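PDB 4CN9: proximal thread matrix protein 1 from Mytilus galloprovincialis, which probably binds collagen as a matrix protein of the mussel byssus, through von Willebrand factor type A domains, one of which carries zinc in its MIDAS motif. Local coordinates for residues 65-68 with 73-76; 79-84 with 127-132; 109-114 with 133-138. All coordinates share one frame; numbering follows the deposited sequence.

Contact 1 (65-68 with 73-76); sequences SIQY and NYQM. With ZN (zinc ion), chain C.
Ile66 and Asn73, whose CA atoms are 6.4 Å apart, are the closest backbone pair where the short helix 64-69 meets the first turn of helix 73-85. The carbonyl of Ile66 receives a hydrogen bond from the side-chain amide of Asn73, ND2 to O at 3.0 Å. An N-H...O angle of 157° and a donor in the carbonyl plane show a well-formed bond. The same ND2 is also bonded to Asp69, so the Asn73 amide is held from two places at the start of its helix. Beside this bond the methyl CG2 of Ile66 lies over one face of the Tyr74 ring, 3.9 Å from the centroid and close to the ring normal: a CH-pi contact. With CG1 beside the backbone N (chi1 -61°), CG2 falls anti to that N and is aimed between the ring and CB of Asn73. Gln67 comes to the ring edge instead, with OE1 3.6 Å from Tyr74 CD2; its amide is turned 22° from the ring plane. A water donates to that OE1 and accepts from the backbone N of Tyr74. The phenol OH is bonded to Asn136. One residue before Ile66, Ser65 OG binds the zinc ion at 2.0 Å; Ser63, Asp174 and three waters are its other ligands, the MIDAS arrangement of the von Willebrand factor A fold. Ile66 packs directly on the zinc ligand Asp174 and on Asp61, which does not bind the metal in this chain. The second shell is therefore apolar at Ile66, and the amide bond and CH-pi contact join it to helix 73-85.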
ATOM      1  N   SER A  65     -26.917  -0.924 -10.354  1.00 24.71           N
ATOM      2  CA  SER A  65     -26.823  -2.213  -9.656  1.00 26.24           C
ATOM      3  C   SER A  65     -27.193  -2.118  -8.167  1.00 28.01           C
ATOM      4  O   SER A  65     -27.776  -3.042  -7.597  1.00 28.58           O
ATOM      5  CB  SER A  65     -25.403  -2.770  -9.778  1.00 24.82           C
ATOM      6  OG  SER A  65     -24.490  -1.960  -9.062  1.00 24.63           O
ATOM      7  N   ILE A  66     -26.858  -0.992  -7.546  1.00 23.58           N
ATOM      8  CA  ILE A  66     -27.076  -0.800  -6.128  1.00 27.91           C
ATOM      9  C   ILE A  66     -28.556  -0.680  -5.798  1.00 29.62           C
ATOM     10  O   ILE A  66     -29.021  -1.250  -4.809  1.00 31.38           O
ATOM     11  CB  ILE A  66     -26.340   0.459  -5.631  1.00 26.94           C
ATOM     12  CG1 ILE A  66     -24.836   0.275  -5.862  1.00 27.90           C
ATOM     13  CG2 ILE A  66     -26.667   0.721  -4.145  1.00 25.83           C
ATOM     14  CD1 ILE A  66     -24.000   1.481  -5.558  1.00 26.04           C
ATOM     15  N   GLN A  67     -29.288   0.056  -6.629  1.00 28.73           N
ATOM     16  CA  GLN A  67     -30.707   0.285  -6.409  1.00 32.64           C
ATOM     17  C   GLN A  67     -31.485  -0.995  -6.726  1.00 33.79           C
ATOM     18  O   GLN A  67     -32.413  -1.343  -6.002  1.00 34.54           O
ATOM     19  CB  GLN A  67     -31.195   1.466  -7.261  1.00 37.78           C
ATOM     20  CG  GLN A  67     -32.695   1.761  -7.175  1.00 39.94           C
ATOM     21  CD  GLN A  67     -33.133   2.272  -5.809  1.00 45.80           C
ATOM     22  OE1 GLN A  67     -32.354   2.890  -5.072  1.00 46.25           O
ATOM     23  NE2 GLN A  67     -34.389   2.008  -5.459  1.00 47.08           N
ATOM     24  N   TYR A  68     -31.086  -1.701  -7.783  1.00 29.60           N
ATOM     25  CA  TYR A  68     -31.716  -2.978  -8.132  1.00 35.48           C
ATOM     26  C   TYR A  68     -31.594  -3.984  -6.992  1.00 37.57           C
ATOM     27  O   TYR A  68     -32.520  -4.734  -6.727  1.00 33.52           O
ATOM     28  CB  TYR A  68     -31.088  -3.604  -9.384  1.00 35.51           C
ATOM     29  CG  TYR A  68     -31.304  -2.844 -10.670  1.00 38.34           C
ATOM     30  CD1 TYR A  68     -32.438  -2.063 -10.865  1.00 38.50           C
ATOM     31  CD2 TYR A  68     -30.365  -2.910 -11.698  1.00 34.01           C
ATOM     32  CE1 TYR A  68     -32.635  -1.369 -12.050  1.00 36.97           C
ATOM     33  CE2 TYR A  68     -30.553  -2.223 -12.878  1.00 34.60           C
ATOM     34  CZ  TYR A  68     -31.689  -1.449 -13.050  1.00 37.48           C
ATOM     35  OH  TYR A  68     -31.875  -0.750 -14.229  1.00 35.93           O
ATOM     36  N   ASN A  73     -30.177   0.286   0.087  1.00 32.62           N
ATOM     37  CA  ASN A  73     -28.719   0.325  -0.016  1.00 28.26           C
ATOM     38  C   ASN A  73     -28.107   1.732   0.027  1.00 27.45           C
ATOM     39  O   ASN A  73     -27.158   1.956   0.776  1.00 26.19           O
ATOM     40  CB  ASN A  73     -28.246  -0.405  -1.264  1.00 28.90           C
ATOM     41  CG  ASN A  73     -28.357  -1.905  -1.129  1.00 34.10           C
ATOM     42  OD1 ASN A  73     -28.413  -2.428  -0.019  1.00 29.79           O
ATOM     43  ND2 ASN A  73     -28.382  -2.608  -2.257  1.00 30.58           N
ATOM     44  N   TYR A  74     -28.630   2.673  -0.762  1.00 28.19           N
ATOM     45  CA  TYR A  74     -28.045   4.017  -0.794  1.00 27.56           C
ATOM     46  C   TYR A  74     -28.098   4.685   0.571  1.00 28.56           C
ATOM     47  O   TYR A  74     -27.173   5.401   0.956  1.00 27.42           O
ATOM     48  CB  TYR A  74     -28.728   4.916  -1.828  1.00 26.75           C
ATOM     49  CG  TYR A  74     -28.278   4.679  -3.249  1.00 30.49           C
ATOM     50  CD1 TYR A  74     -26.919   4.663  -3.580  1.00 27.74           C
ATOM     51  CD2 TYR A  74     -29.209   4.469  -4.270  1.00 25.44           C
ATOM     52  CE1 TYR A  74     -26.505   4.443  -4.890  1.00 28.16           C
ATOM     53  CE2 TYR A  74     -28.799   4.242  -5.581  1.00 30.54           C
ATOM     54  CZ  TYR A  74     -27.443   4.233  -5.883  1.00 26.53           C
ATOM     55  OH  TYR A  74     -27.026   4.020  -7.185  1.00 29.78           O
ATOM     56  N   GLN A  75     -29.189   4.475   1.301  1.00 28.23           N
ATOM     57  CA  GLN A  75     -29.291   5.060   2.637  1.00 29.64           C
ATOM     58  C   GLN A  75     -28.197   4.516   3.559  1.00 26.65           C
ATOM     59  O   GLN A  75     -27.635   5.258   4.366  1.00 26.92           O
ATOM     60  CB  GLN A  75     -30.673   4.820   3.255  1.00 29.93           C
ATOM     61  CG  GLN A  75     -30.897   5.633   4.515  1.00 31.23           C
ATOM     62  CD  GLN A  75     -30.573   7.109   4.321  1.00 28.20           C
ATOM     63  OE1 GLN A  75     -31.174   7.783   3.488  1.00 30.21           O
ATOM     64  NE2 GLN A  75     -29.603   7.606   5.075  1.00 31.69           N
ATOM     65  N   MET A  76     -27.902   3.226   3.435  1.00 25.50           N
ATOM     66  CA  MET A  76     -26.873   2.592   4.246  1.00 25.74           C
ATOM     67  C   MET A  76     -25.492   3.101   3.870  1.00 26.54           C
ATOM     68  O   MET A  76     -24.624   3.251   4.732  1.00 24.91           O
ATOM     69  CB  MET A  76     -26.935   1.067   4.101  1.00 29.27           C
ATOM     70  CG  MET A  76     -28.210   0.471   4.691  1.00 37.25           C
ATOM     71  SD  MET A  76     -28.268  -1.331   4.724  1.00 43.84           S
ATOM     72  CE  MET A  76     -29.807  -1.569   5.609  1.00 46.60           C
TER
HETATM   73 ZN    ZN C1448     -22.625  -1.408  -9.692  0.70 25.89          ZN
HETATM   74  O   HOH W   1     -30.723   1.815  -2.930  1.00 31.18           O
HETATM   75  O   HOH W   2     -20.700  -0.638  -9.886  1.00 19.69           O
HETATM   76  O   HOH W   3     -22.993  -1.474 -11.738  1.00 27.15           O
HETATM   77  O   HOH W   4     -22.041  -3.420  -9.971  1.00 23.23           O

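Contact 2 (79-84 with 127-132); sequences DFVKEL and KGIQDM
Lys82 and Gln130 meet across the outer side of two neighbouring helices, 73-85 and 122-130, while Val81 and Ile129 meet deeper between them. The lysine leaves its backbone with CG beside the N (chi1 -72°) and is extended from there on, which carries NZ along the helix surface to OE1 of Gln130 at 2.7 Å. Gln130 answers with a bent chain: CG is anti to the backbone N, and the turn at chi2 (53°) swings the amide round to the ammonium group. The donor approaches somewhat tilted from the carbonyl plane, with a C=O...N angle of 134°. CE of the lysine packs on CB of the glutamine as the two chains pass. Asp79, one turn earlier in the lysine's helix, adds a long salt bridge, Asp79 OD1 to Lys82 NZ at 3.9 Å, and the glutamine's NE2 is taken by Gln75, so both ends of its amide are engaged. Both helices lie on the same face of the central sheet of the von Willebrand factor A domain, a Rossmann-like alpha/beta fold; Val81 rests on Phe101 and Met172 of two of its strands, and Ile129 on Phe114. Between the helices, CD1 of Ile129 reaches CG1 of Val81 at 3.5 Å, a close methyl-methyl approach. The same CD1 of Ile129 comes within 4.1 Å of the backbone N of Lys82. The other branch of Ile129, CG2, lies 4.2 Å from Lys82 CG, where the lysine and isoleucine chains run antiparallel alongside one another.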
ATOM      1  N   ASP A  79     -25.259   6.599   5.383  1.00 26.42           N
ATOM      2  CA  ASP A  79     -25.064   6.518   6.829  1.00 26.33           C
ATOM      3  C   ASP A  79     -23.620   6.181   7.171  1.00 25.44           C
ATOM      4  O   ASP A  79     -23.029   6.757   8.093  1.00 28.18           O
ATOM      5  CB  ASP A  79     -26.034   5.498   7.436  1.00 24.21           C
ATOM      6  CG  ASP A  79     -27.478   5.987   7.415  1.00 24.91           C
ATOM      7  OD1 ASP A  79     -27.693   7.186   7.156  1.00 29.98           O
ATOM      8  OD2 ASP A  79     -28.396   5.180   7.664  1.00 38.37           O
ATOM      9  N   PHE A  80     -23.044   5.260   6.412  1.00 23.93           N
ATOM     10  CA  PHE A  80     -21.654   4.901   6.607  1.00 23.12           C
ATOM     11  C   PHE A  80     -20.761   6.132   6.439  1.00 23.94           C
ATOM     12  O   PHE A  80     -19.844   6.346   7.226  1.00 23.09           O
ATOM     13  CB  PHE A  80     -21.252   3.783   5.638  1.00 23.55           C
ATOM     14  CG  PHE A  80     -19.816   3.379   5.749  1.00 25.80           C
ATOM     15  CD1 PHE A  80     -19.388   2.588   6.799  1.00 26.09           C
ATOM     16  CD2 PHE A  80     -18.885   3.804   4.815  1.00 25.24           C
ATOM     17  CE1 PHE A  80     -18.071   2.209   6.907  1.00 27.33           C
ATOM     18  CE2 PHE A  80     -17.562   3.437   4.925  1.00 25.10           C
ATOM     19  CZ  PHE A  80     -17.154   2.635   5.973  1.00 26.24           C
ATOM     20  N   VAL A  81     -21.042   6.952   5.428  1.00 22.30           N
ATOM     21  CA  VAL A  81     -20.202   8.116   5.151  1.00 24.01           C
ATOM     22  C   VAL A  81     -20.383   9.169   6.242  1.00 24.48           C
ATOM     23  O   VAL A  81     -19.434   9.829   6.643  1.00 21.50           O
ATOM     24  CB  VAL A  81     -20.502   8.710   3.754  1.00 21.80           C
ATOM     25  CG1 VAL A  81     -19.677   9.964   3.506  1.00 22.54           C
ATOM     26  CG2 VAL A  81     -20.224   7.664   2.677  1.00 24.59           C
ATOM     27  N   LYS A  82     -21.609   9.305   6.735  1.00 24.82           N
ATOM     28  CA  LYS A  82     -21.874  10.166   7.880  1.00 23.77           C
ATOM     29  C   LYS A  82     -21.052   9.756   9.093  1.00 22.70           C
ATOM     30  O   LYS A  82     -20.541  10.601   9.820  1.00 22.18           O
ATOM     31  CB  LYS A  82     -23.354  10.125   8.239  1.00 23.09           C
ATOM     32  CG  LYS A  82     -24.232  10.824   7.261  1.00 28.90           C
ATOM     33  CD  LYS A  82     -25.689  10.791   7.722  1.00 31.62           C
ATOM     34  CE  LYS A  82     -26.593  11.336   6.641  1.00 30.26           C
ATOM     35  NZ  LYS A  82     -28.027  11.098   6.937  1.00 33.33           N
ATOM     36  N   GLU A  83     -20.935   8.453   9.316  1.00 22.11           N
ATOM     37  CA  GLU A  83     -20.166   7.950  10.438  1.00 24.24           C
ATOM     38  C   GLU A  83     -18.672   8.269  10.285  1.00 24.74           C
ATOM     39  O   GLU A  83     -17.992   8.577  11.263  1.00 24.47           O
ATOM     40  CB  GLU A  83     -20.408   6.446  10.593  1.00 27.61           C
ATOM     41  CG  GLU A  83     -21.835   6.157  11.062  1.00 28.87           C
ATOM     42  CD  GLU A  83     -22.254   4.723  10.845  1.00 32.30           C
ATOM     43  OE1 GLU A  83     -21.383   3.879  10.574  1.00 34.65           O
ATOM     44  OE2 GLU A  83     -23.463   4.440  10.945  1.00 34.30           O
ATOM     45  N   LEU A  84     -18.176   8.217   9.051  1.00 22.88           N
ATOM     46  CA  LEU A  84     -16.805   8.646   8.752  1.00 25.38           C
ATOM     47  C   LEU A  84     -16.587  10.096   9.142  1.00 21.65           C
ATOM     48  O   LEU A  84     -15.608  10.427   9.806  1.00 23.36           O
ATOM     49  CB  LEU A  84     -16.512   8.496   7.256  1.00 25.13           C
ATOM     50  CG  LEU A  84     -16.543   7.059   6.735  1.00 28.05           C
ATOM     51  CD1 LEU A  84     -16.412   7.022   5.219  1.00 29.18           C
ATOM     52  CD2 LEU A  84     -15.434   6.248   7.400  1.00 24.76           C
ATOM     53  N   LYS A 127     -25.716  16.690   6.217  1.00 27.96           N
ATOM     54  CA  LYS A 127     -26.887  17.093   5.449  1.00 28.63           C
ATOM     55  C   LYS A 127     -26.588  17.044   3.947  1.00 26.78           C
ATOM     56  O   LYS A 127     -27.406  16.579   3.150  1.00 25.96           O
ATOM     57  CB  LYS A 127     -27.302  18.510   5.860  1.00 29.08           C
ATOM     58  CG  LYS A 127     -28.401  19.141   5.025  1.00 38.94           C
ATOM     59  CD  LYS A 127     -29.774  18.592   5.364  1.00 47.93           C
ATOM     60  CE  LYS A 127     -30.876  19.401   4.668  1.00 49.13           C
ATOM     61  NZ  LYS A 127     -32.162  18.644   4.580  1.00 56.06           N
ATOM     62  N   GLY A 128     -25.407  17.518   3.564  1.00 27.46           N
ATOM     63  CA  GLY A 128     -24.966  17.388   2.184  1.00 26.09           C
ATOM     64  C   GLY A 128     -25.001  15.949   1.710  1.00 21.08           C
ATOM     65  O   GLY A 128     -25.482  15.661   0.623  1.00 24.48           O
ATOM     66  N   ILE A 129     -24.492  15.032   2.531  1.00 24.66           N
ATOM     67  CA  ILE A 129     -24.493  13.609   2.192  1.00 20.76           C
ATOM     68  C   ILE A 129     -25.929  13.092   2.040  1.00 28.14           C
ATOM     69  O   ILE A 129     -26.269  12.392   1.068  1.00 24.37           O
ATOM     70  CB  ILE A 129     -23.756  12.804   3.270  1.00 24.72           C
ATOM     71  CG1 ILE A 129     -22.250  13.109   3.220  1.00 20.47           C
ATOM     72  CG2 ILE A 129     -24.009  11.313   3.108  1.00 21.92           C
ATOM     73  CD1 ILE A 129     -21.522  12.738   4.486  1.00 23.33           C
ATOM     74  N   GLN A 130     -26.784  13.453   2.994  1.00 26.66           N
ATOM     75  CA  GLN A 130     -28.176  13.021   2.959  1.00 27.06           C
ATOM     76  C   GLN A 130     -28.897  13.515   1.693  1.00 25.71           C
ATOM     77  O   GLN A 130     -29.730  12.808   1.113  1.00 26.68           O
ATOM     78  CB  GLN A 130     -28.920  13.508   4.213  1.00 28.53           C
ATOM     79  CG  GLN A 130     -30.334  12.964   4.312  1.00 28.77           C
ATOM     80  CD  GLN A 130     -30.372  11.449   4.199  1.00 26.08           C
ATOM     81  OE1 GLN A 130     -29.548  10.753   4.785  1.00 27.67           O
ATOM     82  NE2 GLN A 130     -31.323  10.933   3.430  1.00 32.78           N
ATOM     83  N   ASP A 131     -28.559  14.722   1.262  1.00 26.11           N
ATOM     84  CA  ASP A 131     -29.228  15.359   0.138  1.00 27.91           C
ATOM     85  C   ASP A 131     -28.724  14.891  -1.221  1.00 31.72           C
ATOM     86  O   ASP A 131     -29.259  15.299  -2.244  1.00 29.05           O
ATOM     87  CB  ASP A 131     -29.061  16.875   0.207  1.00 30.45           C
ATOM     88  CG  ASP A 131     -29.923  17.509   1.279  1.00 32.48           C
ATOM     89  OD1 ASP A 131     -30.868  16.848   1.762  1.00 36.18           O
ATOM     90  OD2 ASP A 131     -29.644  18.668   1.636  1.00 38.09           O
ATOM     91  N   MET A 132     -27.698  14.048  -1.243  1.00 26.53           N
ATOM     92  CA  MET A 132     -27.178  13.541  -2.511  1.00 25.69           C
ATOM     93  C   MET A 132     -28.229  12.752  -3.246  1.00 25.15           C
ATOM     94  O   MET A 132     -28.940  11.945  -2.647  1.00 25.86           O
ATOM     95  CB  MET A 132     -25.996  12.603  -2.296  1.00 26.98           C
ATOM     96  CG  MET A 132     -24.728  13.226  -1.806  1.00 31.21           C
ATOM     97  SD  MET A 132     -23.609  11.884  -1.302  1.00 36.68           S
ATOM     98  CE  MET A 132     -23.357  11.096  -2.887  1.00 28.36           C
TER

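Contact 3 (109-114 with 133-138); sequences GVKTAF and VPRNGG
Arg135, in the loop after helix 122-130, meets Gly109 and Lys111, which lie just before and within the edge strand 110-112. Its CB points toward the strand, and CG continues beside the backbone N. CD comes next, packed against the aliphatic part of Lys111, 4.0 Å from its CB and 4.1 Å from its CD. A bend at chi3 (-54°) then turns the head group toward Gly109. NE lies 4.0 Å from Lys111 CB, which is over one face of the guanidinium, and forms a salt bridge with Asp62. At the tip NH2 donates to the carbonyl O of Gly109, at 2.9 Å and with an N-H...O angle of 168°. The acceptor lies in the guanidinium plane, at its edge. The bond is nearly straight at the nitrogen, but the donor stands 58° above the carbonyl plane, well away from the lone-pair directions of the oxygen. NH1 makes a weak bond to the carbonyl of Gln108. Lys111, fully extended, passes the arginine and carries its NZ to two waters: one accepts from Val133 N, the other donates to Val133 O. The two residues thus touch through the lysine's carbons while their charges stay apart, Lys111 NZ being 6.6 Å from Arg135 NE. With Asp62 and backbone carbonyls around the guanidinium, its charge is probably well compensated, and polar bonds and bridging water tie the loop to the sheet edge.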
ATOM      1  N   GLY A 109     -19.983   8.476 -15.967  1.00 20.33           N
ATOM      2  CA  GLY A 109     -19.433   9.771 -15.615  1.00 22.29           C
ATOM      3  C   GLY A 109     -19.338  10.022 -14.112  1.00 21.49           C
ATOM      4  O   GLY A 109     -19.599   9.156 -13.265  1.00 17.96           O
ATOM      5  N   VAL A 110     -18.991  11.255 -13.783  1.00 16.98           N
ATOM      6  CA  VAL A 110     -18.707  11.634 -12.425  1.00 17.56           C
ATOM      7  C   VAL A 110     -19.433  12.921 -12.106  1.00 18.08           C
ATOM      8  O   VAL A 110     -19.435  13.839 -12.913  1.00 17.41           O
ATOM      9  CB  VAL A 110     -17.187  11.858 -12.249  1.00 20.17           C
ATOM     10  CG1 VAL A 110     -16.870  12.263 -10.851  1.00 24.62           C
ATOM     11  CG2 VAL A 110     -16.418  10.594 -12.638  1.00 24.57           C
ATOM     12  N   LYS A 111     -20.037  12.987 -10.933  1.00 15.16           N
ATOM     13  CA  LYS A 111     -20.667  14.222 -10.445  1.00 16.03           C
ATOM     14  C   LYS A 111     -20.112  14.554  -9.057  1.00 18.79           C
ATOM     15  O   LYS A 111     -20.142  13.714  -8.170  1.00 17.20           O
ATOM     16  CB  LYS A 111     -22.177  14.029 -10.349  1.00 17.30           C
ATOM     17  CG  LYS A 111     -22.910  15.234  -9.809  1.00 17.65           C
ATOM     18  CD  LYS A 111     -24.368  14.958  -9.479  1.00 20.21           C
ATOM     19  CE  LYS A 111     -24.973  16.187  -8.766  1.00 27.04           C
ATOM     20  NZ  LYS A 111     -26.420  16.029  -8.451  1.00 30.26           N
ATOM     21  N   THR A 112     -19.598  15.765  -8.870  1.00 14.45           N
ATOM     22  CA  THR A 112     -19.206  16.215  -7.543  1.00 18.22           C
ATOM     23  C   THR A 112     -20.456  16.542  -6.761  1.00 19.33           C
ATOM     24  O   THR A 112     -21.218  17.407  -7.167  1.00 19.76           O
ATOM     25  CB  THR A 112     -18.281  17.441  -7.604  1.00 18.16           C
ATOM     26  OG1 THR A 112     -17.007  17.042  -8.133  1.00 18.33           O
ATOM     27  CG2 THR A 112     -18.076  18.036  -6.220  1.00 16.69           C
ATOM     28  N   ALA A 113     -20.698  15.827  -5.664  1.00 19.83           N
ATOM     29  CA  ALA A 113     -21.855  16.141  -4.819  1.00 18.58           C
ATOM     30  C   ALA A 113     -21.608  17.458  -4.097  1.00 20.76           C
ATOM     31  O   ALA A 113     -22.460  18.345  -4.075  1.00 20.75           O
ATOM     32  CB  ALA A 113     -22.134  15.025  -3.825  1.00 18.88           C
ATOM     33  N   PHE A 114     -20.437  17.581  -3.492  1.00 19.57           N
ATOM     34  CA  PHE A 114     -20.002  18.853  -2.929  1.00 17.24           C
ATOM     35  C   PHE A 114     -18.487  18.820  -2.775  1.00 18.87           C
ATOM     36  O   PHE A 114     -17.901  17.755  -2.546  1.00 17.80           O
ATOM     37  CB  PHE A 114     -20.711  19.176  -1.602  1.00 21.13           C
ATOM     38  CG  PHE A 114     -20.588  18.101  -0.544  1.00 18.70           C
ATOM     39  CD1 PHE A 114     -19.511  18.080   0.330  1.00 20.21           C
ATOM     40  CD2 PHE A 114     -21.559  17.118  -0.423  1.00 20.84           C
ATOM     41  CE1 PHE A 114     -19.404  17.094   1.302  1.00 18.74           C
ATOM     42  CE2 PHE A 114     -21.461  16.144   0.534  1.00 21.02           C
ATOM     43  CZ  PHE A 114     -20.378  16.127   1.402  1.00 18.64           C
ATOM     44  N   VAL A 133     -28.274  12.944  -4.559  1.00 23.60           N
ATOM     45  CA  VAL A 133     -29.153  12.197  -5.435  1.00 23.26           C
ATOM     46  C   VAL A 133     -28.347  11.241  -6.319  1.00 26.99           C
ATOM     47  O   VAL A 133     -27.679  11.685  -7.255  1.00 23.04           O
ATOM     48  CB  VAL A 133     -29.940  13.159  -6.356  1.00 27.23           C
ATOM     49  CG1 VAL A 133     -30.935  12.375  -7.213  1.00 28.36           C
ATOM     50  CG2 VAL A 133     -30.639  14.222  -5.532  1.00 32.44           C
ATOM     51  N   PRO A 134     -28.402   9.926  -6.030  1.00 24.03           N
ATOM     52  CA  PRO A 134     -27.710   8.959  -6.882  1.00 24.48           C
ATOM     53  C   PRO A 134     -28.275   8.964  -8.282  1.00 26.81           C
ATOM     54  O   PRO A 134     -29.490   9.104  -8.454  1.00 23.75           O
ATOM     55  CB  PRO A 134     -28.010   7.615  -6.208  1.00 23.87           C
ATOM     56  CG  PRO A 134     -28.305   7.965  -4.800  1.00 28.81           C
ATOM     57  CD  PRO A 134     -29.058   9.257  -4.896  1.00 26.25           C
ATOM     58  N   ARG A 135     -27.409   8.804  -9.273  1.00 20.63           N
ATOM     59  CA  ARG A 135     -27.819   8.930 -10.665  1.00 24.11           C
ATOM     60  C   ARG A 135     -28.195   7.588 -11.294  1.00 21.73           C
ATOM     61  O   ARG A 135     -28.833   7.549 -12.344  1.00 22.44           O
ATOM     62  CB  ARG A 135     -26.701   9.607 -11.474  1.00 24.23           C
ATOM     63  CG  ARG A 135     -26.393  11.032 -11.036  1.00 21.84           C
ATOM     64  CD  ARG A 135     -25.079  11.525 -11.636  1.00 19.83           C
ATOM     65  NE  ARG A 135     -24.008  10.583 -11.329  1.00 19.58           N
ATOM     66  CZ  ARG A 135     -22.969  10.329 -12.119  1.00 20.90           C
ATOM     67  NH1 ARG A 135     -22.805  10.987 -13.256  1.00 18.42           N
ATOM     68  NH2 ARG A 135     -22.079   9.427 -11.753  1.00 18.52           N
ATOM     69  N   ASN A 136     -27.792   6.489 -10.653  1.00 24.44           N
ATOM     70  CA  ASN A 136     -28.053   5.140 -11.165  1.00 21.79           C
ATOM     71  C   ASN A 136     -27.549   4.922 -12.583  1.00 25.74           C
ATOM     72  O   ASN A 136     -28.303   4.543 -13.487  1.00 24.81           O
ATOM     73  CB  ASN A 136     -29.537   4.802 -11.050  1.00 27.31           C
ATOM     74  CG  ASN A 136     -29.978   4.656  -9.604  1.00 30.25           C
ATOM     75  OD1 ASN A 136     -29.331   3.969  -8.820  1.00 31.19           O
ATOM     76  ND2 ASN A 136     -31.047   5.341  -9.235  1.00 33.07           N
ATOM     77  N   GLY A 137     -26.253   5.141 -12.768  1.00 20.46           N
ATOM     78  CA  GLY A 137     -25.640   4.989 -14.077  1.00 21.99           C
ATOM     79  C   GLY A 137     -25.527   3.536 -14.502  1.00 23.93           C
ATOM     80  O   GLY A 137     -25.499   2.617 -13.667  1.00 21.99           O
ATOM     81  N   GLY A 138     -25.443   3.330 -15.814  1.00 25.07           N
ATOM     82  CA  GLY A 138     -25.405   1.998 -16.394  1.00 27.36           C
ATOM     83  C   GLY A 138     -24.009   1.449 -16.630  1.00 25.52           C
ATOM     84  O   GLY A 138     -23.860   0.403 -17.252  1.00 26.03           O
TER
HETATM   85  O   HOH W   5     -26.074  14.572  -5.726  1.00 24.62           O
HETATM   86  O   HOH W   6     -27.930  13.521  -9.139  1.00 36.64           O

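From the N terminus, contact 1 comes first and closes the short connection between helix 64-69 and helix 73-85. Helix 73-85, shared by contacts 1 and 2, then continues into contact 2, whose first segment is followed by strands 100-106 and 110-112 before helix 122-130 returns to it. Contact 3 opens at 109-114, within that excursion, and closes just after it at 133-138, so contacts 2 and 3 cross, whereas contact 1 precedes both in series. They also touch: Tyr74 meets Pro134 between contacts 1 and 3, and Met132 meets Ala113 between 2 and 3. Together they join three helices, the sheet edge and the loop 133-138 beside the zinc-bearing end of the domain.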